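Local coordinates for metallo-beta-lactamase family protein (Thermus thermophilus, PDB 2ZO4), which binds two zinc ions on a metallo-beta-lactamase fold and is probably a hydrolase, although its natural substrate is not established, at residues G7-L11 / N23-Q28; L27-E32 / E157-L163; G77-E83 / V141-P147; D119-P123 / K266-E270; S197-W203 / A290-H295. All blocks are in the same frame, centred on the assembly; numbering follows the deposited sequence.

Interaction 1 (G7-L11 / N23-Q28); sequences GLYLL and NLYLLQ
Leu11 and Leu24 face each other in a hydrogen-bonded pair of the antiparallel hairpin formed by strands 8-14 and 21-29, with Leu11 CB 4.0 Å from Leu24 CB. The segment axes run at 154°, 4.7 Å apart at closest approach. The tight part of the contact is the face carrying Leu11, Leu24 and Leu26. There Leu11 CD1 rests on Leu26 CB at 3.7 Å, and helix 43-55 closes over the group through Leu49, His52 and Leu53. Tyr9 belongs to this face but lies near the margin: the edge of its ring, at CD2, meets Leu26 O at 3.7 Å.

On the other face, Leu8 and Leu27 run side by side in the same direction, CD1 to CD1 at 3.7 Å. Leu10 marks the looser, solvent side. With CG anti to the backbone N (chi1 161°), its CD1 is carried across the strand to Tyr25 CE1 at 3.8 Å and to the Asn23 amide, while the residue as a whole stays exposed.

Five backbone hydrogen bonds join the segments, among them Tyr9 N to Leu26 O at 2.9 Å. Across the contact the polar bonding is thus all main chain, sheathed largely in leucine. The side-chain polarity is spent elsewhere: Tyr25 OH bonds to Ala231 O, and Asn23 ND2 to the carbonyls of Ala231 and Phe234, which implies a polar link from the hairpin to the chain around the zinc ligand His233.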
# COMPACT_ATOMS: atom_id res chain seq x y z
N GLY A 7 11.50 -21.02 7.93
CA GLY A 7 10.74 -20.14 8.82
C GLY A 7 10.19 -18.88 8.18
O GLY A 7 9.85 -17.93 8.89
N LEU A 8 10.10 -18.86 6.85
CA LEU A 8 9.44 -17.78 6.11
C LEU A 8 8.54 -18.36 5.02
O LEU A 8 9.03 -19.03 4.10
CB LEU A 8 10.46 -16.80 5.51
CG LEU A 8 9.96 -15.71 4.54
CD1 LEU A 8 9.16 -14.62 5.25
CD2 LEU A 8 11.11 -15.09 3.77
N TYR A 9 7.24 -18.11 5.14
CA TYR A 9 6.23 -18.72 4.27
C TYR A 9 5.35 -17.70 3.56
O TYR A 9 4.94 -16.70 4.16
CB TYR A 9 5.34 -19.69 5.07
CG TYR A 9 6.09 -20.73 5.86
CD1 TYR A 9 6.37 -21.98 5.31
CD2 TYR A 9 6.54 -20.46 7.15
CE1 TYR A 9 7.08 -22.94 6.03
CE2 TYR A 9 7.25 -21.41 7.88
CZ TYR A 9 7.51 -22.65 7.31
OH TYR A 9 8.21 -23.59 8.03
N LEU A 10 5.07 -17.95 2.29
CA LEU A 10 4.11 -17.17 1.52
C LEU A 10 2.68 -17.65 1.80
O LEU A 10 2.38 -18.84 1.67
CB LEU A 10 4.41 -17.25 0.02
CG LEU A 10 3.30 -16.87 -0.97
CD1 LEU A 10 3.02 -15.37 -0.96
CD2 LEU A 10 3.63 -17.35 -2.37
N LEU A 11 1.81 -16.71 2.18
CA LEU A 11 0.41 -17.00 2.50
C LEU A 11 -0.53 -16.18 1.62
O LEU A 11 -0.88 -15.04 1.96
CB LEU A 11 0.13 -16.70 3.99
CG LEU A 11 0.42 -17.76 5.06
CD1 LEU A 11 1.88 -18.14 5.13
CD2 LEU A 11 -0.06 -17.29 6.42
N ASN A 23 -0.73 -11.16 -0.66
CA ASN A 23 0.34 -12.00 -0.14
C ASN A 23 0.75 -11.59 1.27
O ASN A 23 1.27 -10.48 1.48
CB ASN A 23 1.57 -11.95 -1.05
CG ASN A 23 1.29 -12.51 -2.43
OD1 ASN A 23 0.52 -13.45 -2.59
ND2 ASN A 23 1.92 -11.92 -3.44
N LEU A 24 0.50 -12.48 2.22
CA LEU A 24 0.97 -12.32 3.59
C LEU A 24 2.22 -13.17 3.78
O LEU A 24 2.44 -14.13 3.02
CB LEU A 24 -0.10 -12.74 4.59
CG LEU A 24 -1.56 -12.31 4.38
CD1 LEU A 24 -2.39 -12.72 5.58
CD2 LEU A 24 -1.68 -10.82 4.12
N TYR A 25 3.02 -12.83 4.78
CA TYR A 25 4.26 -13.57 5.05
C TYR A 25 4.36 -13.95 6.52
O TYR A 25 4.32 -13.09 7.40
CB TYR A 25 5.48 -12.77 4.55
CG TYR A 25 5.41 -12.55 3.05
CD1 TYR A 25 5.88 -13.52 2.17
CD2 TYR A 25 4.82 -11.41 2.52
CE1 TYR A 25 5.79 -13.35 0.79
CE2 TYR A 25 4.72 -11.22 1.14
CZ TYR A 25 5.21 -12.20 0.29
OH TYR A 25 5.12 -12.03 -1.07
N LEU A 26 4.47 -15.25 6.76
CA LEU A 26 4.53 -15.82 8.10
C LEU A 26 5.99 -16.11 8.46
O LEU A 26 6.71 -16.78 7.71
CB LEU A 26 3.70 -17.11 8.17
CG LEU A 26 3.35 -17.86 9.47
CD1 LEU A 26 4.56 -18.45 10.18
CD2 LEU A 26 2.54 -16.99 10.42
N LEU A 27 6.42 -15.58 9.60
CA LEU A 27 7.76 -15.84 10.12
C LEU A 27 7.66 -16.65 11.40
O LEU A 27 6.96 -16.26 12.33
CB LEU A 27 8.52 -14.53 10.38
CG LEU A 27 9.10 -13.74 9.19
CD1 LEU A 27 8.01 -13.03 8.41
CD2 LEU A 27 10.12 -12.74 9.68
N GLN A 28 8.34 -17.79 11.43
CA GLN A 28 8.39 -18.64 12.62
C GLN A 28 9.84 -18.99 12.95
O GLN A 28 10.62 -19.31 12.06
CB GLN A 28 7.55 -19.91 12.40
CG GLN A 28 7.41 -20.81 13.63
CD GLN A 28 6.62 -22.08 13.33
OE1 GLN A 28 6.61 -22.57 12.20
NE2 GLN A 28 5.95 -22.60 14.35

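Interaction 2 (L27-E32 / E157-L163); sequences LQGAGE and EVAGKRL
Ala159 sits at the centre of this contact between two type I' turns, Gly29-Glu32 and Val158-Lys161, the tips of two beta hairpins. Its CB packs on Leu27 CB at 3.9 Å and lies as close as 3.7 Å to Gly29 N. The turn backbones also meet directly, since Ala159 CA approaches Gly29 O at 3.3 Å in a CA-H...O contact.

Glu32 supplies the one direct hydrogen bond. Its CG is anti to the carbonyl carbon (chi1 -73°) and the chain is extended beyond it, which lays the side chain alongside Ala159 and brings OE1 to Ala159 N at 2.9 Å. The bond is nearly straight at the hydrogen, 166°, yet the N-H comes from above the carboxylate plane, 38° out of it. Glu32 OE2 accepts a hydrogen bond from a water that also donates to Glu157 O.

Leu27 sends CD2 tip to tip against Leu163 CD1 at 3.9 Å. Lys161 passes Leu27 CD2 with its CD, then bends at chi4, and NZ donates to Pro6 O. A second water accepts from Lys161 NZ and lies within hydrogen-bonding distance of Gln28 O and Ala159 O.

Strand 32-36 touches Leu27 and Val158 through Val36 and Ala34, and Leu67 of strand 65-68 reaches Val158 and Leu163. In strand 176-180, Phe178 and Leu180 touch Leu163, and Leu180 also touches Lys161. The turn ends of one hairpin from each sheet thus meet.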
# COMPACT_ATOMS: atom_id res chain seq x y z
N LEU A 27 6.42 -15.58 9.60
CA LEU A 27 7.76 -15.84 10.12
C LEU A 27 7.66 -16.65 11.40
O LEU A 27 6.96 -16.26 12.33
CB LEU A 27 8.52 -14.53 10.38
CG LEU A 27 9.10 -13.74 9.19
CD1 LEU A 27 8.01 -13.03 8.41
CD2 LEU A 27 10.12 -12.74 9.68
N GLN A 28 8.34 -17.79 11.43
CA GLN A 28 8.39 -18.64 12.62
C GLN A 28 9.84 -18.99 12.95
O GLN A 28 10.62 -19.31 12.06
CB GLN A 28 7.55 -19.91 12.40
CG GLN A 28 7.41 -20.81 13.63
CD GLN A 28 6.62 -22.08 13.33
OE1 GLN A 28 6.61 -22.57 12.20
NE2 GLN A 28 5.95 -22.60 14.35
N GLY A 29 10.19 -18.92 14.23
CA GLY A 29 11.54 -19.24 14.67
C GLY A 29 11.83 -18.66 16.04
O GLY A 29 11.18 -17.70 16.47
N ALA A 30 12.81 -19.25 16.73
CA ALA A 30 13.21 -18.84 18.08
C ALA A 30 12.03 -18.74 19.05
O ALA A 30 12.03 -17.91 19.95
CB ALA A 30 14.00 -17.51 18.03
N GLY A 31 11.03 -19.59 18.84
CA GLY A 31 9.85 -19.64 19.70
C GLY A 31 8.82 -18.56 19.40
O GLY A 31 7.80 -18.47 20.09
N GLU A 32 9.08 -17.75 18.37
CA GLU A 32 8.22 -16.64 17.99
C GLU A 32 7.49 -16.91 16.68
O GLU A 32 8.01 -17.60 15.80
CB GLU A 32 9.03 -15.35 17.84
CG GLU A 32 9.51 -14.72 19.14
CD GLU A 32 10.47 -13.56 18.91
OE1 GLU A 32 10.48 -12.99 17.79
OE2 GLU A 32 11.21 -13.20 19.85
N GLU A 157 14.26 -7.60 15.55
CA GLU A 157 14.56 -9.01 15.69
C GLU A 157 13.23 -9.74 15.81
O GLU A 157 12.53 -9.62 16.82
CB GLU A 157 15.43 -9.29 16.91
CG GLU A 157 16.92 -9.17 16.64
CD GLU A 157 17.38 -7.73 16.60
OE1 GLU A 157 17.70 -7.18 17.67
OE2 GLU A 157 17.43 -7.16 15.50
N VAL A 158 12.88 -10.46 14.76
CA VAL A 158 11.57 -11.09 14.65
C VAL A 158 11.73 -12.54 14.22
O VAL A 158 12.22 -12.82 13.13
CB VAL A 158 10.67 -10.38 13.60
CG1 VAL A 158 9.31 -11.03 13.55
CG2 VAL A 158 10.53 -8.89 13.89
N ALA A 159 11.33 -13.46 15.11
CA ALA A 159 11.32 -14.90 14.82
C ALA A 159 12.66 -15.43 14.32
O ALA A 159 12.72 -16.21 13.37
CB ALA A 159 10.19 -15.24 13.84
N GLY A 160 13.75 -14.98 14.96
CA GLY A 160 15.09 -15.44 14.60
C GLY A 160 15.71 -14.71 13.42
O GLY A 160 16.88 -14.90 13.11
N LYS A 161 14.91 -13.86 12.77
CA LYS A 161 15.40 -13.06 11.65
C LYS A 161 15.57 -11.59 12.03
O LYS A 161 14.98 -11.11 13.00
CB LYS A 161 14.50 -13.24 10.43
CG LYS A 161 14.72 -14.58 9.72
CD LYS A 161 13.58 -14.94 8.80
CE LYS A 161 13.86 -16.25 8.06
NZ LYS A 161 13.98 -17.42 8.97
N ARG A 162 16.40 -10.88 11.26
CA ARG A 162 16.63 -9.46 11.47
C ARG A 162 16.12 -8.67 10.27
O ARG A 162 16.60 -8.84 9.15
CB ARG A 162 18.10 -9.18 11.74
CG ARG A 162 18.36 -7.79 12.33
CD ARG A 162 19.72 -7.71 13.00
NE ARG A 162 20.10 -6.31 13.23
CZ ARG A 162 20.07 -5.70 14.41
NH1 ARG A 162 19.70 -6.35 15.51
NH2 ARG A 162 20.42 -4.42 14.49
N LEU A 163 15.14 -7.81 10.53
CA LEU A 163 14.42 -7.09 9.48
C LEU A 163 14.71 -5.59 9.57
O LEU A 163 14.56 -4.99 10.63
CB LEU A 163 12.92 -7.32 9.62
CG LEU A 163 12.32 -8.66 9.17
CD1 LEU A 163 12.75 -9.83 10.06
CD2 LEU A 163 10.81 -8.56 9.14
O HOH W 1 11.94 -17.08 10.86
O HOH W 2 13.15 -10.79 19.63

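Interaction 3 (G77-E83 / V141-P147); sequences GLSGFFE and VHPPQNP
Glu83, near the end of helix 79-84, grips the backbone of the 141-147 loop, which leads into strand 148-150. Starting at CB, the chain sets CG anti to the backbone N (chi1 -164°) and stays extended to CD, which arrives facing the peptides after Pro144. OE1 passes Pro144 CA at 3.4 Å and accepts from Gln145 N at 2.8 Å, with an N-H...O angle of 168°. OE2 accepts from Asn146 N at 2.9 Å. Both oxygens use their syn lone pairs, so the carboxylate is held as a fork by two successive N-H groups. One water lies between OE1 and Gln145 OE1; another donates to OE2 and Asn146 O.

The 77-83 segment follows closely on the zinc ligands Asp74 and His75, and two backbone bonds tie the start of its helix to the loop. His142 N meets Gly77 O on a lone pair at 2.8 Å, and His142 O accepts from Gly80 N at 2.7 Å. Ser79 OG touches Pro144 CD but bonds to Tyr76 O.

Two amide N-H groups and two waters thus surround one carboxylate without any positively charged partner from the two segments, an arrangement that would probably favour its ionised form.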
# COMPACT_ATOMS: atom_id res chain seq x y z
N GLY A 77 -6.54 -4.99 7.54
CA GLY A 77 -7.91 -5.33 7.96
C GLY A 77 -8.08 -6.20 9.19
O GLY A 77 -9.00 -5.99 9.98
N LEU A 78 -7.22 -7.20 9.36
CA LEU A 78 -7.31 -8.08 10.53
C LEU A 78 -6.37 -7.73 11.70
O LEU A 78 -6.36 -8.44 12.71
CB LEU A 78 -7.16 -9.56 10.14
CG LEU A 78 -8.34 -10.24 9.43
CD1 LEU A 78 -8.01 -11.70 9.13
CD2 LEU A 78 -9.62 -10.13 10.24
N SER A 79 -5.61 -6.65 11.57
CA SER A 79 -4.62 -6.28 12.58
C SER A 79 -5.22 -6.08 13.98
O SER A 79 -4.63 -6.49 14.98
CB SER A 79 -3.82 -5.05 12.16
OG SER A 79 -4.65 -3.92 11.93
N GLY A 80 -6.40 -5.46 14.04
CA GLY A 80 -7.12 -5.27 15.29
C GLY A 80 -7.66 -6.57 15.86
O GLY A 80 -7.80 -6.70 17.08
N PHE A 81 -7.98 -7.53 14.99
CA PHE A 81 -8.43 -8.86 15.41
C PHE A 81 -7.29 -9.60 16.10
O PHE A 81 -7.45 -10.09 17.22
CB PHE A 81 -8.98 -9.68 14.23
CG PHE A 81 -9.16 -11.16 14.54
CD1 PHE A 81 -10.17 -11.60 15.39
CD2 PHE A 81 -8.31 -12.11 13.97
CE1 PHE A 81 -10.34 -12.96 15.67
CE2 PHE A 81 -8.47 -13.48 14.24
CZ PHE A 81 -9.48 -13.90 15.10
N PHE A 82 -6.14 -9.66 15.43
CA PHE A 82 -4.94 -10.25 16.01
C PHE A 82 -4.54 -9.53 17.29
O PHE A 82 -4.22 -10.18 18.29
CB PHE A 82 -3.79 -10.27 15.00
CG PHE A 82 -3.90 -11.38 13.99
CD1 PHE A 82 -4.25 -11.10 12.67
CD2 PHE A 82 -3.66 -12.70 14.36
CE1 PHE A 82 -4.36 -12.13 11.73
CE2 PHE A 82 -3.76 -13.74 13.43
CZ PHE A 82 -4.11 -13.45 12.11
N GLU A 83 -4.59 -8.20 17.28
CA GLU A 83 -4.31 -7.41 18.49
C GLU A 83 -5.24 -7.78 19.64
O GLU A 83 -4.81 -7.87 20.79
CB GLU A 83 -4.38 -5.91 18.21
CG GLU A 83 -3.74 -5.04 19.30
CD GLU A 83 -4.14 -3.59 19.18
OE1 GLU A 83 -5.33 -3.31 18.96
OE2 GLU A 83 -3.26 -2.71 19.32
N VAL A 141 -12.85 -4.00 8.10
CA VAL A 141 -11.61 -3.53 8.71
C VAL A 141 -11.73 -3.44 10.23
O VAL A 141 -12.66 -2.84 10.76
CB VAL A 141 -11.16 -2.17 8.12
CG1 VAL A 141 -9.97 -1.61 8.88
CG2 VAL A 141 -10.82 -2.34 6.63
N HIS A 142 -10.76 -4.06 10.91
CA HIS A 142 -10.67 -4.03 12.36
C HIS A 142 -9.38 -3.31 12.74
O HIS A 142 -8.32 -3.93 12.81
CB HIS A 142 -10.67 -5.46 12.92
CG HIS A 142 -11.86 -6.27 12.49
ND1 HIS A 142 -12.96 -6.47 13.29
CD2 HIS A 142 -12.12 -6.90 11.32
CE1 HIS A 142 -13.85 -7.20 12.65
NE2 HIS A 142 -13.36 -7.47 11.45
N PRO A 143 -9.46 -1.99 12.96
CA PRO A 143 -8.28 -1.18 13.24
C PRO A 143 -7.66 -1.49 14.61
O PRO A 143 -8.40 -1.73 15.57
CB PRO A 143 -8.81 0.26 13.22
CG PRO A 143 -10.16 0.18 12.57
CD PRO A 143 -10.69 -1.16 12.94
N PRO A 144 -6.32 -1.51 14.69
CA PRO A 144 -5.65 -1.71 15.97
C PRO A 144 -5.83 -0.50 16.86
O PRO A 144 -5.92 0.63 16.36
CB PRO A 144 -4.17 -1.88 15.57
CG PRO A 144 -4.04 -1.16 14.29
CD PRO A 144 -5.35 -1.33 13.59
N GLN A 145 -5.91 -0.73 18.17
CA GLN A 145 -6.10 0.35 19.14
C GLN A 145 -4.78 0.96 19.57
O GLN A 145 -4.67 2.18 19.69
CB GLN A 145 -6.87 -0.15 20.36
CG GLN A 145 -8.38 0.01 20.24
CD GLN A 145 -8.96 -0.82 19.12
OE1 GLN A 145 -8.78 -2.04 19.07
NE2 GLN A 145 -9.67 -0.16 18.19
N ASN A 146 -3.79 0.10 19.79
CA ASN A 146 -2.49 0.53 20.29
C ASN A 146 -1.33 0.05 19.40
O ASN A 146 -0.43 -0.63 19.89
CB ASN A 146 -2.27 0.03 21.73
CG ASN A 146 -3.49 0.22 22.62
OD1 ASN A 146 -4.04 1.32 22.72
ND2 ASN A 146 -3.91 -0.85 23.28
N PRO A 147 -1.35 0.40 18.09
CA PRO A 147 -0.20 0.01 17.26
C PRO A 147 1.06 0.77 17.68
O PRO A 147 0.98 1.90 18.16
CB PRO A 147 -0.63 0.42 15.85
CG PRO A 147 -1.62 1.51 16.05
CD PRO A 147 -2.35 1.16 17.32
O HOH W 3 -0.54 -3.29 19.36
O HOH W 4 -7.87 -4.47 18.99

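Interaction 4 (D119-P123 / K266-E270); sequences DHGTP and KTAWE
The indole of Trp269 receives Pro123 CD and Thr122 CG2 over the same face, both offset toward its rim. Pro123 CD makes a CH-pi contact with the five-membered ring, 3.6 Å from its centroid and 15° off the normal. The other flat group, the imidazole of His120, holds a water in its plane at the ring edge and stacks with Tyr312; Ala268 CB lies 3.9 Å from His120 CB.

Two helix ends meet here, joining the metallo-beta-lactamase region to the C-terminal family region. Gly121, with positive phi, is the C-prime residue of the Schellman motif that ends helix 110-119, and Thr267 is the N-cap of helix 268-275, forming a capping box with Glu270. The box consists of a bond from Thr267 N to Glu270 OE1 and a weak one from Glu270 N to Thr267 OG1.

Trp269 CG is anti to the backbone N (chi1 172°), which sets the indole against Pro123 and Thr122.

The water at the imidazole edge links His120 ND1 to Ala268 N, from which it accepts at 2.9 Å. Trp269 N, the next amide of this first helical turn, donates to His120 O at 3.2 Å, with a C=O...N angle of 178°.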
# COMPACT_ATOMS: atom_id res chain seq x y z
N ASP A 119 -15.09 18.26 -6.34
CA ASP A 119 -14.35 19.40 -6.90
C ASP A 119 -13.59 19.02 -8.17
O ASP A 119 -13.33 19.88 -9.02
CB ASP A 119 -13.37 19.96 -5.87
CG ASP A 119 -14.07 20.62 -4.70
OD1 ASP A 119 -15.24 21.05 -4.85
OD2 ASP A 119 -13.45 20.72 -3.62
N HIS A 120 -13.24 17.75 -8.29
CA HIS A 120 -12.53 17.24 -9.45
C HIS A 120 -13.44 16.50 -10.44
O HIS A 120 -12.99 15.63 -11.20
CB HIS A 120 -11.34 16.38 -9.02
CG HIS A 120 -10.23 17.17 -8.38
ND1 HIS A 120 -9.33 17.90 -9.11
CD2 HIS A 120 -9.89 17.34 -7.08
CE1 HIS A 120 -8.48 18.49 -8.29
NE2 HIS A 120 -8.80 18.16 -7.05
N GLY A 121 -14.73 16.85 -10.43
CA GLY A 121 -15.66 16.48 -11.49
C GLY A 121 -16.36 15.13 -11.40
O GLY A 121 -16.96 14.69 -12.38
N THR A 122 -16.28 14.48 -10.24
CA THR A 122 -16.97 13.21 -10.03
C THR A 122 -18.48 13.45 -9.91
O THR A 122 -18.91 14.26 -9.08
CB THR A 122 -16.44 12.43 -8.79
OG1 THR A 122 -15.03 12.26 -8.89
CG2 THR A 122 -17.11 11.05 -8.67
N PRO A 123 -19.29 12.77 -10.75
CA PRO A 123 -20.74 12.88 -10.63
C PRO A 123 -21.28 12.04 -9.47
O PRO A 123 -20.60 11.12 -9.01
CB PRO A 123 -21.23 12.34 -11.97
CG PRO A 123 -20.20 11.35 -12.38
CD PRO A 123 -18.89 11.87 -11.85
N LYS A 266 -9.74 19.80 -18.78
CA LYS A 266 -10.43 18.58 -18.36
C LYS A 266 -10.35 18.35 -16.85
O LYS A 266 -9.40 18.79 -16.20
CB LYS A 266 -9.87 17.35 -19.09
CG LYS A 266 -10.20 17.30 -20.58
CD LYS A 266 -9.72 16.01 -21.21
CE LYS A 266 -10.00 15.98 -22.70
NZ LYS A 266 -9.48 14.71 -23.31
N THR A 267 -11.36 17.67 -16.30
CA THR A 267 -11.39 17.33 -14.89
C THR A 267 -10.66 16.01 -14.66
O THR A 267 -10.52 15.20 -15.58
CB THR A 267 -12.83 17.17 -14.37
OG1 THR A 267 -13.40 15.97 -14.90
CG2 THR A 267 -13.70 18.37 -14.79
N ALA A 268 -10.22 15.78 -13.42
CA ALA A 268 -9.55 14.53 -13.06
C ALA A 268 -10.43 13.29 -13.28
O ALA A 268 -9.93 12.22 -13.62
CB ALA A 268 -9.06 14.58 -11.62
N TRP A 269 -11.74 13.44 -13.11
CA TRP A 269 -12.66 12.33 -13.32
C TRP A 269 -12.70 11.87 -14.78
O TRP A 269 -12.54 10.68 -15.05
CB TRP A 269 -14.07 12.66 -12.84
CG TRP A 269 -15.07 11.61 -13.23
CD1 TRP A 269 -16.00 11.70 -14.23
CD2 TRP A 269 -15.22 10.31 -12.65
NE1 TRP A 269 -16.72 10.53 -14.31
CE2 TRP A 269 -16.27 9.66 -13.35
CE3 TRP A 269 -14.58 9.63 -11.61
CZ2 TRP A 269 -16.69 8.36 -13.03
CZ3 TRP A 269 -14.99 8.33 -11.30
CH2 TRP A 269 -16.04 7.72 -12.01
N GLU A 270 -12.90 12.80 -15.71
CA GLU A 270 -12.96 12.45 -17.13
C GLU A 270 -11.61 11.95 -17.66
O GLU A 270 -11.56 11.05 -18.50
CB GLU A 270 -13.51 13.61 -17.98
CG GLU A 270 -12.58 14.80 -18.18
CD GLU A 270 -13.19 15.86 -19.09
OE1 GLU A 270 -13.52 16.95 -18.58
OE2 GLU A 270 -13.35 15.58 -20.30
O HOH W 5 -10.13 18.13 -11.81

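Interaction 5 (S197-W203 / A290-H295); sequences SPNVGLW and AETLAH
The loop between strand 185-189 and helix 210-222 lies beside the dinuclear zinc site, and through Val200 and its neighbours it is tied to helix 286-301. Val200 N donates to Glu291 OE2 at 3.0 Å. A bend at chi2 (-114°) carries the Glu291 carboxylate to this amide. The N-H arrives well above the carboxylate plane, 52° out of it. A water donates to the same OE2 and to Ser197 O. Val200 CG1 crosses the Glu291 side chain at about a right angle and also touches His295 CE1 at 3.6 Å.

His295 is itself oriented by its own helix: ND1 donates to Glu291 O in the ring plane, and NE2 is bonded to His251 of helix 240-261, which also bonds Ser197 OG. Within the metallo-beta-lactamase fold the loop thereby joins the zinc-bearing part to helices near the C-terminus. Asn199 O accepts from ND1 of the zinc ligand His171, a second-shell bond that should help fix that imidazole, and Pro198 packs on the same histidine.

Further along, Leu202 N donates to Ala290 O at 2.9 Å. That oxygen also accepts the helical bond from Ala294 N, and the two donors come from opposite faces of its plane. Ala290 CB sits over one face of the Trp203 indole, 3.6 Å from the centroid of the six-membered ring and 13° off the normal. Leu202 CB packs on Ala294 CB, while Leu202 CD2 meets Leu293 CD2 at 3.9 Å in an oblique crossing.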
# COMPACT_ATOMS: atom_id res chain seq x y z
N SER A 197 1.70 -1.52 -11.94
CA SER A 197 2.16 -0.58 -10.94
C SER A 197 1.21 -0.62 -9.76
O SER A 197 -0.02 -0.63 -9.95
CB SER A 197 2.23 0.85 -11.50
OG SER A 197 2.60 1.76 -10.48
N PRO A 198 1.76 -0.66 -8.54
CA PRO A 198 0.91 -0.41 -7.39
C PRO A 198 0.32 0.99 -7.49
O PRO A 198 0.96 1.90 -8.04
CB PRO A 198 1.87 -0.51 -6.20
CG PRO A 198 3.24 -0.41 -6.78
CD PRO A 198 3.15 -0.96 -8.15
N ASN A 199 -0.89 1.16 -6.97
CA ASN A 199 -1.56 2.46 -6.95
C ASN A 199 -0.65 3.54 -6.35
O ASN A 199 0.08 3.30 -5.39
CB ASN A 199 -2.86 2.37 -6.14
CG ASN A 199 -3.91 3.38 -6.58
OD1 ASN A 199 -4.42 3.32 -7.70
ND2 ASN A 199 -4.24 4.31 -5.68
N VAL A 200 -0.68 4.72 -6.95
CA VAL A 200 -0.15 5.92 -6.30
C VAL A 200 -1.28 6.94 -6.30
O VAL A 200 -1.45 7.72 -7.25
CB VAL A 200 1.16 6.43 -6.97
CG1 VAL A 200 0.96 6.77 -8.45
CG2 VAL A 200 1.72 7.61 -6.21
N GLY A 201 -2.08 6.91 -5.24
CA GLY A 201 -3.28 7.73 -5.17
C GLY A 201 -3.15 8.95 -4.29
O GLY A 201 -2.48 8.92 -3.26
N LEU A 202 -3.81 10.03 -4.71
CA LEU A 202 -3.92 11.23 -3.89
C LEU A 202 -5.29 11.22 -3.21
O LEU A 202 -6.32 11.35 -3.87
CB LEU A 202 -3.73 12.50 -4.73
CG LEU A 202 -3.38 13.79 -3.98
CD1 LEU A 202 -2.50 14.71 -4.84
CD2 LEU A 202 -4.62 14.54 -3.48
N TRP A 203 -5.27 11.03 -1.89
CA TRP A 203 -6.48 11.03 -1.08
C TRP A 203 -6.49 12.25 -0.16
O TRP A 203 -5.52 13.02 -0.14
CB TRP A 203 -6.58 9.72 -0.27
CG TRP A 203 -6.34 8.48 -1.09
CD1 TRP A 203 -5.16 7.81 -1.24
CD2 TRP A 203 -7.30 7.77 -1.89
NE1 TRP A 203 -5.33 6.73 -2.07
CE2 TRP A 203 -6.63 6.68 -2.48
CE3 TRP A 203 -8.67 7.94 -2.14
CZ2 TRP A 203 -7.28 5.77 -3.32
CZ3 TRP A 203 -9.31 7.04 -2.99
CH2 TRP A 203 -8.61 5.97 -3.56
N ALA A 290 -7.92 8.58 -8.09
CA ALA A 290 -6.88 9.01 -7.16
C ALA A 290 -5.48 8.98 -7.78
O ALA A 290 -4.66 9.86 -7.49
CB ALA A 290 -6.92 8.19 -5.88
N GLU A 291 -5.22 7.97 -8.61
CA GLU A 291 -3.97 7.86 -9.37
C GLU A 291 -3.82 9.00 -10.37
O GLU A 291 -2.75 9.60 -10.48
CB GLU A 291 -3.90 6.52 -10.11
CG GLU A 291 -3.03 5.45 -9.44
CD GLU A 291 -1.78 5.07 -10.24
OE1 GLU A 291 -1.44 5.76 -11.22
OE2 GLU A 291 -1.13 4.07 -9.87
N THR A 292 -4.90 9.27 -11.10
CA THR A 292 -4.93 10.36 -12.08
C THR A 292 -4.70 11.72 -11.41
O THR A 292 -3.96 12.55 -11.93
CB THR A 292 -6.26 10.37 -12.87
OG1 THR A 292 -6.46 9.07 -13.46
CG2 THR A 292 -6.23 11.42 -13.98
N LEU A 293 -5.32 11.91 -10.25
CA LEU A 293 -5.14 13.13 -9.46
C LEU A 293 -3.70 13.30 -8.99
O LEU A 293 -3.16 14.41 -9.04
CB LEU A 293 -6.12 13.15 -8.28
CG LEU A 293 -6.14 14.38 -7.37
CD1 LEU A 293 -6.24 15.68 -8.17
CD2 LEU A 293 -7.28 14.27 -6.38
N ALA A 294 -3.09 12.21 -8.53
CA ALA A 294 -1.68 12.19 -8.12
C ALA A 294 -0.73 12.62 -9.25
O ALA A 294 0.24 13.34 -9.01
CB ALA A 294 -1.29 10.81 -7.62
N HIS A 295 -1.01 12.15 -10.46
CA HIS A 295 -0.20 12.49 -11.62
C HIS A 295 -0.39 13.95 -12.05
O HIS A 295 0.57 14.62 -12.42
CB HIS A 295 -0.47 11.54 -12.77
CG HIS A 295 0.17 10.19 -12.61
ND1 HIS A 295 -0.25 9.27 -11.67
CD2 HIS A 295 1.22 9.63 -13.25
CE1 HIS A 295 0.50 8.19 -11.75
NE2 HIS A 295 1.40 8.38 -12.70
O HOH W 6 -1.95 1.59 -10.99

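How the interactions relate
Interactions 1 and 2 share Leu27 and Gln28 on strand 21-29, and their centres lie 11 Å apart: interaction 1 pairs the edge of the six-stranded sheet, and interaction 2 joins that sheet to the five-stranded one. Interaction 3 is nested along the chain within the loop that interaction 2 closes, about 21 Å from it between centres. Interactions 4 and 5 alternate along the chain, lie 14 Å apart between centres and touch where His120 meets Leu293, using the successive helices 268-275 and 286-301. They lie across the chain's centre from interactions 1 and 2. Both connect the metallo-beta-lactamase family region to the C-terminal one, and interaction 5 does so beside the zinc site.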